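Local coordinates for protein monooxygenase (PDB 2I7G) that probably catalyses flavin-dependent monooxygenation, as a TIM-barrel enzyme of the luciferase-like family, at residues 80-85 with 113-118; 104-109 with 141-146; 266-271 with 294-299. All coordinates share one frame; numbering follows the deposited sequence.

In the fold
From the N terminus, contact 1 opens first, at 80-85, where the chain enters helix 81-89 after barrel strand 65-68. Past strand 96-99, contact 2 opens in the loop 104-109. Helix 109-122 begins there and closes contact 1 at 113-118, packing on helix 81-89. Strand 127-131 follows, and contact 2 closes at 141-146, joining the loop after strand 96-99 to the end of helix 136-143. The two contacts therefore cross along the chain, with centres about 17 Å apart, and both touch the second subunit. Contact 3 (266-271 with 294-299) comes later, in series. It joins two helices between strands 252-260 and 307-309, its centre about 35 Å from that of contact 1.

Contact 1 (80-85 with 113-118); sequences SPSTVL and FQQFST
Ser82 packs against both Gln115 and Phe116, joining two successive helices on the outside of the TIM barrel. Helix 81-89 connects the parallel strands 65-68 and 96-99, and helix 109-122 connects 96-99 and 127-131, so the pair belongs to adjacent beta-alpha units. The segment axes agree with this: they run within 14° of parallel and approach to 9.3 Å. Nearest backbones are those of Ser82 and Phe116, whose CA atoms are 6.0 Å apart, a close spacing, consistent with a small side chain at the interface.

Ser82 has the most surface buried here, and it divides its contacts between two kinds of partner. Its CB sits over one face of the Phe116 ring in a CH-pi contact, 4.0 Å from the ring centroid and 22° off the ring normal, displaced toward the rim. Its OG, placed between the backbone N and the carbonyl carbon (chi1 60°), makes a close polar contact with Gln115 OE1 at 3.0 Å. The same Ser82 OG also rests 3.4 Å from Gln115 CB, alongside the start of the extended glutamine chain.

Gln115 lies at the dimer interface, against Gln115 of the second subunit. Gln115 of the second subunit also touches Ser80, the residue just before helix 81-89. On the barrel side, Ser99 of strand 96-99 touches the Phe116 phenyl group, while Leu85 packs on Leu68 and Leu97 of neighbouring strands. The Phe116 ring reaches across with its far end, and Leu85, one helical turn after Ser82, meets it there: Leu85 CD1 is 3.8 Å from Phe116 CE1, an oblique approach.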
ATOM      1  N   SER B  80       6.792   4.008   1.748  1.00 22.38           N
ATOM      2  CA  SER B  80       6.024   2.828   1.290  1.00 23.14           C
ATOM      3  C   SER B  80       5.666   2.986  -0.184  1.00 22.46           C
ATOM      4  O   SER B  80       4.560   3.442  -0.512  1.00 22.60           O
ATOM      5  CB  SER B  80       4.781   2.615   2.187  1.00 23.40           C
ATOM      6  OG  SER B  80       4.076   1.441   1.809  1.00 23.34           O
ATOM      7  N   PRO B  81       6.616   2.654  -1.080  1.00 23.96           N
ATOM      8  CA  PRO B  81       6.383   2.839  -2.528  1.00 23.66           C
ATOM      9  C   PRO B  81       5.133   2.089  -3.036  1.00 23.40           C
ATOM     10  O   PRO B  81       4.392   2.649  -3.834  1.00 22.80           O
ATOM     11  CB  PRO B  81       7.668   2.327  -3.210  1.00 25.12           C
ATOM     12  CG  PRO B  81       8.537   1.750  -2.119  1.00 26.05           C
ATOM     13  CD  PRO B  81       7.980   2.163  -0.762  1.00 23.72           C
ATOM     14  N   SER B  82       4.912   0.845  -2.590  1.00 22.50           N
ATOM     15  CA  SER B  82       3.724   0.105  -3.071  1.00 22.53           C
ATOM     16  C   SER B  82       2.408   0.854  -2.781  1.00 22.61           C
ATOM     17  O   SER B  82       1.473   0.827  -3.606  1.00 23.13           O
ATOM     18  CB  SER B  82       3.696  -1.308  -2.446  1.00 21.92           C
ATOM     19  OG  SER B  82       3.641  -1.254  -1.018  1.00 22.62           O
ATOM     20  N   THR B  83       2.329   1.510  -1.617  1.00 21.61           N
ATOM     21  CA  THR B  83       1.106   2.240  -1.237  1.00 21.33           C
ATOM     22  C   THR B  83       0.831   3.377  -2.253  1.00 22.23           C
ATOM     23  O   THR B  83      -0.281   3.544  -2.754  1.00 21.86           O
ATOM     24  CB  THR B  83       1.177   2.764   0.232  1.00 21.93           C
ATOM     25  OG1 THR B  83       1.535   1.669   1.122  1.00 20.77           O
ATOM     26  CG2 THR B  83      -0.177   3.369   0.650  1.00 19.99           C
ATOM     27  N   VAL B  84       1.873   4.158  -2.556  1.00 21.87           N
ATOM     28  CA  VAL B  84       1.744   5.205  -3.542  1.00 21.42           C
ATOM     29  C   VAL B  84       1.488   4.662  -4.983  1.00 20.77           C
ATOM     30  O   VAL B  84       0.659   5.251  -5.724  1.00 19.87           O
ATOM     31  CB  VAL B  84       2.955   6.207  -3.474  1.00 20.54           C
ATOM     32  CG1 VAL B  84       2.700   7.324  -4.462  1.00 21.40           C
ATOM     33  CG2 VAL B  84       3.104   6.794  -2.041  1.00 21.08           C
ATOM     34  N   LEU B  85       2.137   3.555  -5.351  1.00 21.23           N
ATOM     35  CA  LEU B  85       1.990   2.960  -6.703  1.00 20.99           C
ATOM     36  C   LEU B  85       0.553   2.473  -6.885  1.00 20.97           C
ATOM     37  O   LEU B  85       0.040   2.466  -7.997  1.00 20.55           O
ATOM     38  CB  LEU B  85       3.001   1.827  -6.964  1.00 21.05           C
ATOM     39  CG  LEU B  85       4.481   2.316  -7.010  1.00 22.81           C
ATOM     40  CD1 LEU B  85       5.424   1.132  -7.050  1.00 25.48           C
ATOM     41  CD2 LEU B  85       4.725   3.340  -8.208  1.00 23.11           C
ATOM     42  N   PHE B 113       5.469  -8.964  -1.508  1.00 20.25           N
ATOM     43  CA  PHE B 113       4.808  -9.661  -2.603  1.00 20.80           C
ATOM     44  C   PHE B 113       3.315  -9.350  -2.639  1.00 21.30           C
ATOM     45  O   PHE B 113       2.765  -9.102  -3.703  1.00 20.95           O
ATOM     46  CB  PHE B 113       5.022 -11.171  -2.517  1.00 22.31           C
ATOM     47  CG  PHE B 113       4.423 -11.930  -3.684  1.00 22.80           C
ATOM     48  CD1 PHE B 113       5.023 -11.901  -4.952  1.00 26.09           C
ATOM     49  CD2 PHE B 113       3.247 -12.619  -3.528  1.00 25.83           C
ATOM     50  CE1 PHE B 113       4.446 -12.592  -6.042  1.00 26.81           C
ATOM     51  CE2 PHE B 113       2.693 -13.346  -4.604  1.00 24.55           C
ATOM     52  CZ  PHE B 113       3.291 -13.309  -5.855  1.00 25.97           C
ATOM     53  N   GLN B 114       2.667  -9.364  -1.478  1.00 20.11           N
ATOM     54  CA  GLN B 114       1.219  -9.095  -1.411  1.00 19.69           C
ATOM     55  C   GLN B 114       0.895  -7.670  -1.849  1.00 19.89           C
ATOM     56  O   GLN B 114      -0.071  -7.430  -2.600  1.00 19.99           O
ATOM     57  CB  GLN B 114       0.685  -9.339   0.013  1.00 19.41           C
ATOM     58  CG  GLN B 114       0.705 -10.831   0.391  1.00 18.99           C
ATOM     59  CD  GLN B 114       0.187 -11.060   1.776  1.00 21.34           C
ATOM     60  OE1 GLN B 114       0.522 -10.339   2.710  1.00 22.42           O
ATOM     61  NE2 GLN B 114      -0.632 -12.096   1.916  1.00 22.51           N
ATOM     62  N   GLN B 115       1.705  -6.724  -1.409  1.00 20.33           N
ATOM     63  CA  GLN B 115       1.489  -5.331  -1.778  1.00 20.81           C
ATOM     64  C   GLN B 115       1.653  -5.098  -3.289  1.00 21.45           C
ATOM     65  O   GLN B 115       0.765  -4.526  -3.955  1.00 20.35           O
ATOM     66  CB  GLN B 115       2.414  -4.416  -0.961  1.00 20.93           C
ATOM     67  CG  GLN B 115       2.055  -4.344   0.559  1.00 21.93           C
ATOM     68  CD  GLN B 115       3.293  -3.954   1.383  1.00 27.36           C
ATOM     69  OE1 GLN B 115       4.287  -3.477   0.835  1.00 27.83           O
ATOM     70  NE2 GLN B 115       3.240  -4.201   2.694  1.00 24.60           N
ATOM     71  N   PHE B 116       2.740  -5.618  -3.859  1.00 21.54           N
ATOM     72  CA  PHE B 116       2.964  -5.418  -5.300  1.00 22.19           C
ATOM     73  C   PHE B 116       2.018  -6.285  -6.162  1.00 21.47           C
ATOM     74  O   PHE B 116       1.676  -5.865  -7.272  1.00 22.35           O
ATOM     75  CB  PHE B 116       4.426  -5.627  -5.670  1.00 21.87           C
ATOM     76  CG  PHE B 116       5.292  -4.465  -5.283  1.00 23.07           C
ATOM     77  CD1 PHE B 116       5.547  -3.448  -6.207  1.00 24.03           C
ATOM     78  CD2 PHE B 116       5.801  -4.360  -3.990  1.00 23.69           C
ATOM     79  CE1 PHE B 116       6.354  -2.311  -5.812  1.00 26.80           C
ATOM     80  CE2 PHE B 116       6.627  -3.264  -3.592  1.00 23.97           C
ATOM     81  CZ  PHE B 116       6.881  -2.232  -4.516  1.00 26.40           C
ATOM     82  N   SER B 117       1.594  -7.456  -5.660  0.50 21.60           N
ATOM     83  CA  SER B 117       0.561  -8.259  -6.341  0.50 20.88           C
ATOM     84  C   SER B 117      -0.759  -7.462  -6.374  0.50 20.86           C
ATOM     85  O   SER B 117      -1.480  -7.470  -7.369  0.50 21.03           O
ATOM     86  CB  SER B 117       0.371  -9.624  -5.658  0.50 19.60           C
ATOM     87  OG  SER B 117       1.478 -10.467  -5.934  0.50 18.96           O
ATOM     88  N   THR B 118      -1.049  -6.743  -5.287  1.00 19.94           N
ATOM     89  CA  THR B 118      -2.253  -5.897  -5.242  1.00 19.88           C
ATOM     90  C   THR B 118      -2.142  -4.753  -6.277  1.00 20.23           C
ATOM     91  O   THR B 118      -3.077  -4.479  -7.022  1.00 19.90           O
ATOM     92  CB  THR B 118      -2.492  -5.406  -3.811  1.00 19.53           C
ATOM     93  OG1 THR B 118      -2.701  -6.547  -2.955  1.00 20.07           O
ATOM     94  CG2 THR B 118      -3.768  -4.552  -3.761  1.00 20.49           C
TER

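Contact 2 (104-109 with 141-146); sequences LSSDDP and PLFGYD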
ATOM      1  N   LEU B 104      14.607  -4.452   0.301  1.00 21.26           N
ATOM      2  CA  LEU B 104      14.016  -5.736   0.623  1.00 22.34           C
ATOM      3  C   LEU B 104      14.592  -6.351   1.929  1.00 22.13           C
ATOM      4  O   LEU B 104      13.847  -6.998   2.695  1.00 23.37           O
ATOM      5  CB  LEU B 104      14.214  -6.681  -0.566  1.00 22.04           C
ATOM      6  CG  LEU B 104      13.600  -8.069  -0.380  1.00 23.31           C
ATOM      7  CD1 LEU B 104      12.052  -7.959  -0.176  1.00 25.18           C
ATOM      8  CD2 LEU B 104      13.950  -8.934  -1.624  1.00 24.97           C
ATOM      9  N   SER B 105      15.894  -6.165   2.156  0.50 22.12           N
ATOM     10  CA  SER B 105      16.563  -6.767   3.329  0.50 22.39           C
ATOM     11  C   SER B 105      15.865  -6.458   4.647  0.50 21.88           C
ATOM     12  O   SER B 105      15.868  -7.293   5.549  0.50 22.67           O
ATOM     13  CB  SER B 105      18.024  -6.333   3.431  0.50 22.08           C
ATOM     14  OG  SER B 105      18.768  -6.859   2.364  0.50 21.97           O
ATOM     15  N   SER B 106      15.265  -5.269   4.742  1.00 22.28           N
ATOM     16  CA  SER B 106      14.638  -4.819   5.988  1.00 23.21           C
ATOM     17  C   SER B 106      13.120  -4.969   5.991  1.00 23.87           C
ATOM     18  O   SER B 106      12.474  -4.514   6.916  1.00 24.59           O
ATOM     19  CB  SER B 106      15.083  -3.392   6.388  1.00 23.89           C
ATOM     20  OG  SER B 106      15.136  -2.570   5.249  1.00 28.42           O
ATOM     21  N   ASP B 107      12.581  -5.681   4.999  1.00 23.31           N
ATOM     22  CA  ASP B 107      11.117  -5.803   4.885  1.00 24.34           C
ATOM     23  C   ASP B 107      10.737  -7.289   4.951  1.00 24.14           C
ATOM     24  O   ASP B 107      11.607  -8.189   5.007  1.00 23.24           O
ATOM     25  CB  ASP B 107      10.605  -5.109   3.613  1.00 24.57           C
ATOM     26  CG  ASP B 107       9.120  -4.547   3.760  1.00 26.82           C
ATOM     27  OD1 ASP B 107       8.300  -5.025   4.624  1.00 25.59           O
ATOM     28  OD2 ASP B 107       8.782  -3.624   2.965  1.00 27.41           O
ATOM     29  N   ASP B 108       9.441  -7.561   4.972  1.00 23.56           N
ATOM     30  CA  ASP B 108       8.977  -8.945   4.946  1.00 24.11           C
ATOM     31  C   ASP B 108       8.604  -9.269   3.498  1.00 23.66           C
ATOM     32  O   ASP B 108       7.689  -8.636   2.970  1.00 23.20           O
ATOM     33  CB  ASP B 108       7.726  -9.082   5.824  1.00 24.20           C
ATOM     34  CG  ASP B 108       7.156 -10.528   5.829  1.00 28.08           C
ATOM     35  OD1 ASP B 108       7.580 -11.410   5.020  1.00 29.95           O
ATOM     36  OD2 ASP B 108       6.318 -10.801   6.704  1.00 32.83           O
ATOM     37  N   PRO B 109       9.320 -10.212   2.834  1.00 23.65           N
ATOM     38  CA  PRO B 109       9.024 -10.516   1.424  1.00 24.17           C
ATOM     39  C   PRO B 109       7.562 -10.959   1.181  1.00 22.89           C
ATOM     40  O   PRO B 109       7.050 -10.706   0.094  1.00 21.57           O
ATOM     41  CB  PRO B 109       9.991 -11.643   1.063  1.00 24.35           C
ATOM     42  CG  PRO B 109      11.025 -11.667   2.141  1.00 26.96           C
ATOM     43  CD  PRO B 109      10.482 -10.967   3.348  1.00 23.96           C
ATOM     44  N   PRO B 141      18.219   0.488  11.677  1.00 27.81           N
ATOM     45  CA  PRO B 141      17.846   0.606  13.096  1.00 27.72           C
ATOM     46  C   PRO B 141      16.340   0.664  13.335  1.00 27.29           C
ATOM     47  O   PRO B 141      15.870   0.259  14.393  1.00 27.52           O
ATOM     48  CB  PRO B 141      18.474   1.938  13.504  1.00 28.15           C
ATOM     49  CG  PRO B 141      19.602   2.098  12.623  1.00 28.60           C
ATOM     50  CD  PRO B 141      19.124   1.601  11.294  1.00 27.89           C
ATOM     51  N   LEU B 142      15.584   1.147  12.358  1.00 26.61           N
ATOM     52  CA  LEU B 142      14.131   1.243  12.533  1.00 26.89           C
ATOM     53  C   LEU B 142      13.476  -0.136  12.555  1.00 27.34           C
ATOM     54  O   LEU B 142      12.423  -0.333  13.176  1.00 26.93           O
ATOM     55  CB  LEU B 142      13.521   2.127  11.418  1.00 26.39           C
ATOM     56  CG  LEU B 142      12.005   2.357  11.391  1.00 26.67           C
ATOM     57  CD1 LEU B 142      11.462   2.792  12.786  1.00 24.02           C
ATOM     58  CD2 LEU B 142      11.593   3.338  10.220  1.00 26.09           C
ATOM     59  N   PHE B 143      14.103  -1.091  11.869  1.00 27.35           N
ATOM     60  CA  PHE B 143      13.536  -2.437  11.717  1.00 28.45           C
ATOM     61  C   PHE B 143      14.254  -3.521  12.537  1.00 29.30           C
ATOM     62  O   PHE B 143      13.930  -4.705  12.453  1.00 31.01           O
ATOM     63  CB  PHE B 143      13.368  -2.750  10.200  1.00 27.80           C
ATOM     64  CG  PHE B 143      12.441  -1.774   9.507  1.00 26.62           C
ATOM     65  CD1 PHE B 143      11.068  -1.820   9.764  1.00 24.82           C
ATOM     66  CD2 PHE B 143      12.942  -0.748   8.678  1.00 26.79           C
ATOM     67  CE1 PHE B 143      10.187  -0.878   9.183  1.00 26.59           C
ATOM     68  CE2 PHE B 143      12.058   0.198   8.093  1.00 25.43           C
ATOM     69  CZ  PHE B 143      10.689   0.122   8.348  1.00 27.21           C
ATOM     70  N   GLY B 144      15.194  -3.094  13.366  1.00 29.64           N
ATOM     71  CA  GLY B 144      15.797  -3.963  14.361  1.00 30.77           C
ATOM     72  C   GLY B 144      16.921  -4.845  13.864  1.00 31.55           C
ATOM     73  O   GLY B 144      17.293  -5.804  14.549  1.00 31.72           O
ATOM     74  N   TYR B 145      17.493  -4.510  12.703  1.00 30.34           N
ATOM     75  CA  TYR B 145      18.558  -5.345  12.104  1.00 31.12           C
ATOM     76  C   TYR B 145      19.969  -4.917  12.535  1.00 31.89           C
ATOM     77  O   TYR B 145      20.138  -3.868  13.162  1.00 33.86           O
ATOM     78  CB  TYR B 145      18.387  -5.433  10.561  1.00 30.14           C
ATOM     79  CG  TYR B 145      17.102  -6.141  10.160  1.00 30.43           C
ATOM     80  CD1 TYR B 145      16.952  -7.518  10.359  1.00 30.94           C
ATOM     81  CD2 TYR B 145      16.029  -5.437   9.605  1.00 28.19           C
ATOM     82  CE1 TYR B 145      15.769  -8.176  10.011  1.00 30.23           C
ATOM     83  CE2 TYR B 145      14.825  -6.092   9.269  1.00 28.29           C
ATOM     84  CZ  TYR B 145      14.716  -7.459   9.456  1.00 31.99           C
ATOM     85  OH  TYR B 145      13.534  -8.129   9.140  1.00 34.30           O
ATOM     86  N   ASP B 146      20.967  -5.756  12.286  0.60 31.32           N
ATOM     87  CA  ASP B 146      22.353  -5.332  12.458  0.60 30.42           C
ATOM     88  C   ASP B 146      22.934  -5.135  11.060  0.60 29.74           C
ATOM     89  O   ASP B 146      22.625  -5.904  10.151  0.60 28.05           O
ATOM     90  CB  ASP B 146      23.154  -6.368  13.250  0.60 30.53           C
ATOM     91  CG  ASP B 146      22.615  -6.583  14.680  0.60 32.09           C
ATOM     92  OD1 ASP B 146      22.152  -5.604  15.320  0.60 32.29           O
ATOM     93  OD2 ASP B 146      22.674  -7.738  15.165  0.60 33.18           O
TER
HETATM   94  O   HOH W   1      11.239  -6.072   8.983  1.00 31.47           O
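Ser106 touches both Phe143 and Tyr145, which come from the end of helix 136-143 and the loop after it, at the same end of the TIM barrel. Segment 104-109 follows strand 96-99 and leads into helix 109-122; segment 141-146 carries the end of helix 136-143, after strand 127-131. Both thus belong to beta-alpha connections leaving the C-terminal ends of adjacent strands.

The two aromatic residues have nearly equal first torsions, each CG lying anti to the carbonyl carbon (chi1 -60° for Phe143 and -64° for Tyr145). Between them Gly144, the first residue after the weakly bonded helix end to leave helical angles, has a positive phi. In Ser106 the OG lies between the backbone N and the carbonyl carbon (chi1 41°) and makes a weak hydrogen bond with Val103 O, while Ser106 CB comes 3.9 Å from Tyr145 CD2. Phe143 meets mainly the carbonyl oxygen of Ser106, with Ser106 O 3.8 Å from Phe143 CG in an oblique approach. Tyr145 meets the alpha carbon of Ser106, whose CA lies 3.5 Å from Tyr145 CE2. Opposite faces of the tyrosine ring are covered by two carbonyl oxygens, Phe143 O and Ser105 O, each offset toward the rim.

The phenol oxygen has polar partners. Lys157 of helix 150-166 hydrogen-bonds through NZ to Tyr145 OH and also to Ser105 O and Asp107 O, tying the tyrosine to the opposing loop. Arg111 of the second subunit donates to Ser106 O and makes a cation-pi contact with the Phe143 ring, so the second subunit touches both residues of the pair. A water links the two segments: it donates to Ser106 O at 2.9 Å and is hydrogen-bonded to Tyr145 OH at 3.1 Å.

Contact 3 (266-271 with 294-299); sequences KAADQF and AHFDAA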
ATOM      1  N   LYS B 266      19.051  26.446 -19.669  1.00 22.83           N
ATOM      2  CA  LYS B 266      17.946  26.413 -18.720  1.00 23.91           C
ATOM      3  C   LYS B 266      17.994  25.132 -17.890  1.00 23.06           C
ATOM      4  O   LYS B 266      17.818  25.158 -16.670  1.00 21.86           O
ATOM      5  CB  LYS B 266      16.588  26.522 -19.429  1.00 24.09           C
ATOM      6  CG  LYS B 266      16.234  27.984 -19.820  1.00 26.19           C
ATOM      7  CD  LYS B 266      14.999  27.961 -20.757  1.00 27.94           C
ATOM      8  CE  LYS B 266      14.522  29.365 -21.058  1.00 32.12           C
ATOM      9  NZ  LYS B 266      13.873  29.989 -19.877  1.00 33.81           N
ATOM     10  N   ALA B 267      18.237  23.999 -18.546  1.00 21.10           N
ATOM     11  CA  ALA B 267      18.329  22.745 -17.794  1.00 22.34           C
ATOM     12  C   ALA B 267      19.439  22.823 -16.729  1.00 22.68           C
ATOM     13  O   ALA B 267      19.202  22.462 -15.555  1.00 24.11           O
ATOM     14  CB  ALA B 267      18.573  21.601 -18.720  1.00 20.92           C
ATOM     15  N   ALA B 268      20.624  23.269 -17.129  1.00 23.58           N
ATOM     16  CA  ALA B 268      21.751  23.394 -16.193  1.00 24.87           C
ATOM     17  C   ALA B 268      21.425  24.362 -15.042  1.00 25.38           C
ATOM     18  O   ALA B 268      21.606  24.001 -13.860  1.00 25.26           O
ATOM     19  CB  ALA B 268      23.019  23.858 -16.947  1.00 24.55           C
ATOM     20  N   ASP B 269      20.939  25.564 -15.378  0.60 24.72           N
ATOM     21  CA  ASP B 269      20.677  26.607 -14.372  0.60 25.46           C
ATOM     22  C   ASP B 269      19.627  26.112 -13.374  0.60 25.91           C
ATOM     23  O   ASP B 269      19.800  26.234 -12.150  0.60 25.70           O
ATOM     24  CB  ASP B 269      20.198  27.907 -15.025  0.60 25.22           C
ATOM     25  CG  ASP B 269      21.305  28.658 -15.784  0.60 25.73           C
ATOM     26  OD1 ASP B 269      22.496  28.323 -15.668  0.60 26.20           O
ATOM     27  OD2 ASP B 269      20.956  29.612 -16.520  0.60 28.32           O
ATOM     28  N   GLN B 270      18.550  25.535 -13.903  1.00 25.68           N
ATOM     29  CA  GLN B 270      17.439  25.111 -13.062  1.00 27.26           C
ATOM     30  C   GLN B 270      17.838  23.952 -12.156  1.00 27.95           C
ATOM     31  O   GLN B 270      17.406  23.909 -11.000  1.00 30.06           O
ATOM     32  CB  GLN B 270      16.185  24.775 -13.893  1.00 26.69           C
ATOM     33  CG  GLN B 270      15.595  26.017 -14.549  1.00 26.74           C
ATOM     34  CD  GLN B 270      14.481  25.708 -15.558  1.00 27.83           C
ATOM     35  OE1 GLN B 270      14.041  24.560 -15.711  1.00 27.82           O
ATOM     36  NE2 GLN B 270      14.043  26.760 -16.282  1.00 30.10           N
ATOM     37  N   PHE B 271      18.685  23.051 -12.657  1.00 28.53           N
ATOM     38  CA  PHE B 271      19.159  21.888 -11.880  1.00 29.71           C
ATOM     39  C   PHE B 271      20.208  22.295 -10.838  1.00 30.55           C
ATOM     40  O   PHE B 271      20.246  21.733  -9.753  1.00 32.01           O
ATOM     41  CB  PHE B 271      19.704  20.814 -12.835  1.00 29.76           C
ATOM     42  CG  PHE B 271      19.613  19.365 -12.324  1.00 31.05           C
ATOM     43  CD1 PHE B 271      20.764  18.587 -12.227  1.00 32.87           C
ATOM     44  CD2 PHE B 271      18.387  18.781 -11.985  1.00 30.14           C
ATOM     45  CE1 PHE B 271      20.700  17.246 -11.785  1.00 32.39           C
ATOM     46  CE2 PHE B 271      18.315  17.429 -11.551  1.00 30.92           C
ATOM     47  CZ  PHE B 271      19.475  16.674 -11.468  1.00 31.56           C
ATOM     48  N   ALA B 294      32.948  23.512 -11.824  1.00 32.56           N
ATOM     49  CA  ALA B 294      33.858  22.725 -12.670  1.00 32.35           C
ATOM     50  C   ALA B 294      33.417  21.249 -12.716  1.00 32.06           C
ATOM     51  O   ALA B 294      33.346  20.645 -13.798  1.00 32.28           O
ATOM     52  CB  ALA B 294      35.308  22.853 -12.195  1.00 32.77           C
ATOM     53  N   HIS B 295      33.110  20.674 -11.552  1.00 31.64           N
ATOM     54  CA  HIS B 295      32.694  19.277 -11.499  1.00 30.33           C
ATOM     55  C   HIS B 295      31.303  19.035 -12.109  1.00 29.44           C
ATOM     56  O   HIS B 295      31.107  18.064 -12.852  1.00 27.92           O
ATOM     57  CB  HIS B 295      32.783  18.737 -10.083  1.00 32.05           C
ATOM     58  CG  HIS B 295      34.109  18.112  -9.767  1.00 37.46           C
ATOM     59  ND1 HIS B 295      35.244  18.859  -9.519  1.00 43.32           N
ATOM     60  CD2 HIS B 295      34.486  16.812  -9.680  1.00 42.33           C
ATOM     61  CE1 HIS B 295      36.257  18.045  -9.268  1.00 44.88           C
ATOM     62  NE2 HIS B 295      35.823  16.799  -9.357  1.00 44.52           N
ATOM     63  N   PHE B 296      30.349  19.919 -11.805  1.00 27.58           N
ATOM     64  CA  PHE B 296      29.010  19.800 -12.373  1.00 27.62           C
ATOM     65  C   PHE B 296      29.087  19.908 -13.906  1.00 26.84           C
ATOM     66  O   PHE B 296      28.439  19.145 -14.629  1.00 25.39           O
ATOM     67  CB  PHE B 296      28.117  20.895 -11.803  1.00 28.24           C
ATOM     68  CG  PHE B 296      26.777  21.034 -12.499  1.00 28.75           C
ATOM     69  CD1 PHE B 296      25.808  20.043 -12.403  1.00 29.36           C
ATOM     70  CD2 PHE B 296      26.492  22.196 -13.222  1.00 28.84           C
ATOM     71  CE1 PHE B 296      24.555  20.185 -13.030  1.00 32.39           C
ATOM     72  CE2 PHE B 296      25.244  22.354 -13.832  1.00 28.31           C
ATOM     73  CZ  PHE B 296      24.283  21.368 -13.737  1.00 28.54           C
ATOM     74  N   ASP B 297      29.894  20.845 -14.392  1.00 26.13           N
ATOM     75  CA  ASP B 297      29.978  21.054 -15.827  1.00 26.40           C
ATOM     76  C   ASP B 297      30.604  19.853 -16.495  1.00 25.96           C
ATOM     77  O   ASP B 297      30.169  19.463 -17.570  1.00 26.70           O
ATOM     78  CB  ASP B 297      30.773  22.314 -16.166  1.00 27.23           C
ATOM     79  CG  ASP B 297      29.928  23.592 -16.086  1.00 28.17           C
ATOM     80  OD1 ASP B 297      28.695  23.544 -15.919  1.00 28.36           O
ATOM     81  OD2 ASP B 297      30.562  24.677 -16.211  1.00 31.74           O
ATOM     82  N   ALA B 298      31.626  19.277 -15.859  1.00 25.64           N
ATOM     83  CA  ALA B 298      32.241  18.056 -16.358  1.00 25.61           C
ATOM     84  C   ALA B 298      31.233  16.881 -16.328  1.00 25.26           C
ATOM     85  O   ALA B 298      31.144  16.074 -17.266  1.00 26.49           O
ATOM     86  CB  ALA B 298      33.490  17.737 -15.533  1.00 26.47           C
ATOM     87  N   ALA B 299      30.438  16.819 -15.270  1.00 24.04           N
ATOM     88  CA  ALA B 299      29.487  15.728 -15.062  1.00 23.82           C
ATOM     89  C   ALA B 299      28.373  15.734 -16.126  1.00 23.16           C
ATOM     90  O   ALA B 299      27.868  14.687 -16.518  1.00 23.23           O
ATOM     91  CB  ALA B 299      28.865  15.847 -13.660  1.00 23.99           C
TER
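Phe296 carries most of this contact, its ring reaching across from helix 293-300 to Ala268 and Phe271 on helix 264-272. The ring's far end lies against the backbone of the first helix: Phe296 CZ is 3.8 Å from Ala268 O, an oblique approach, and Phe296 CE2 lies 4.1 Å from Ala268 CB. Along its other side it meets Phe271 rim to rim, with Phe271 CD1 4.2 Å from Phe296 CE1 and each of the two atoms near the plane of the other ring; no face stacking occurs between them. The reach follows from the torsion of Phe296, whose CG is anti to the backbone N (chi1 170°). The backbones are well separated, the nearest CA atoms, of Ala268 and Asp297, being 8.6 Å apart.

Both helices belong to the excursion between strands 252-260 and 307-309 of the TIM barrel. Those strands pair in parallel, and Leu308 of the second one touches Ala268 and Phe271 from the barrel side. Met279 of helix 279-286 touches both phenyl groups, while Tyr272 stacks on the Phe296 ring. Beyond this apolar shell, Asp297, next to Phe296, makes salt bridges within its own helix, its OD1 taking both Arg293 NE and Arg300 NE.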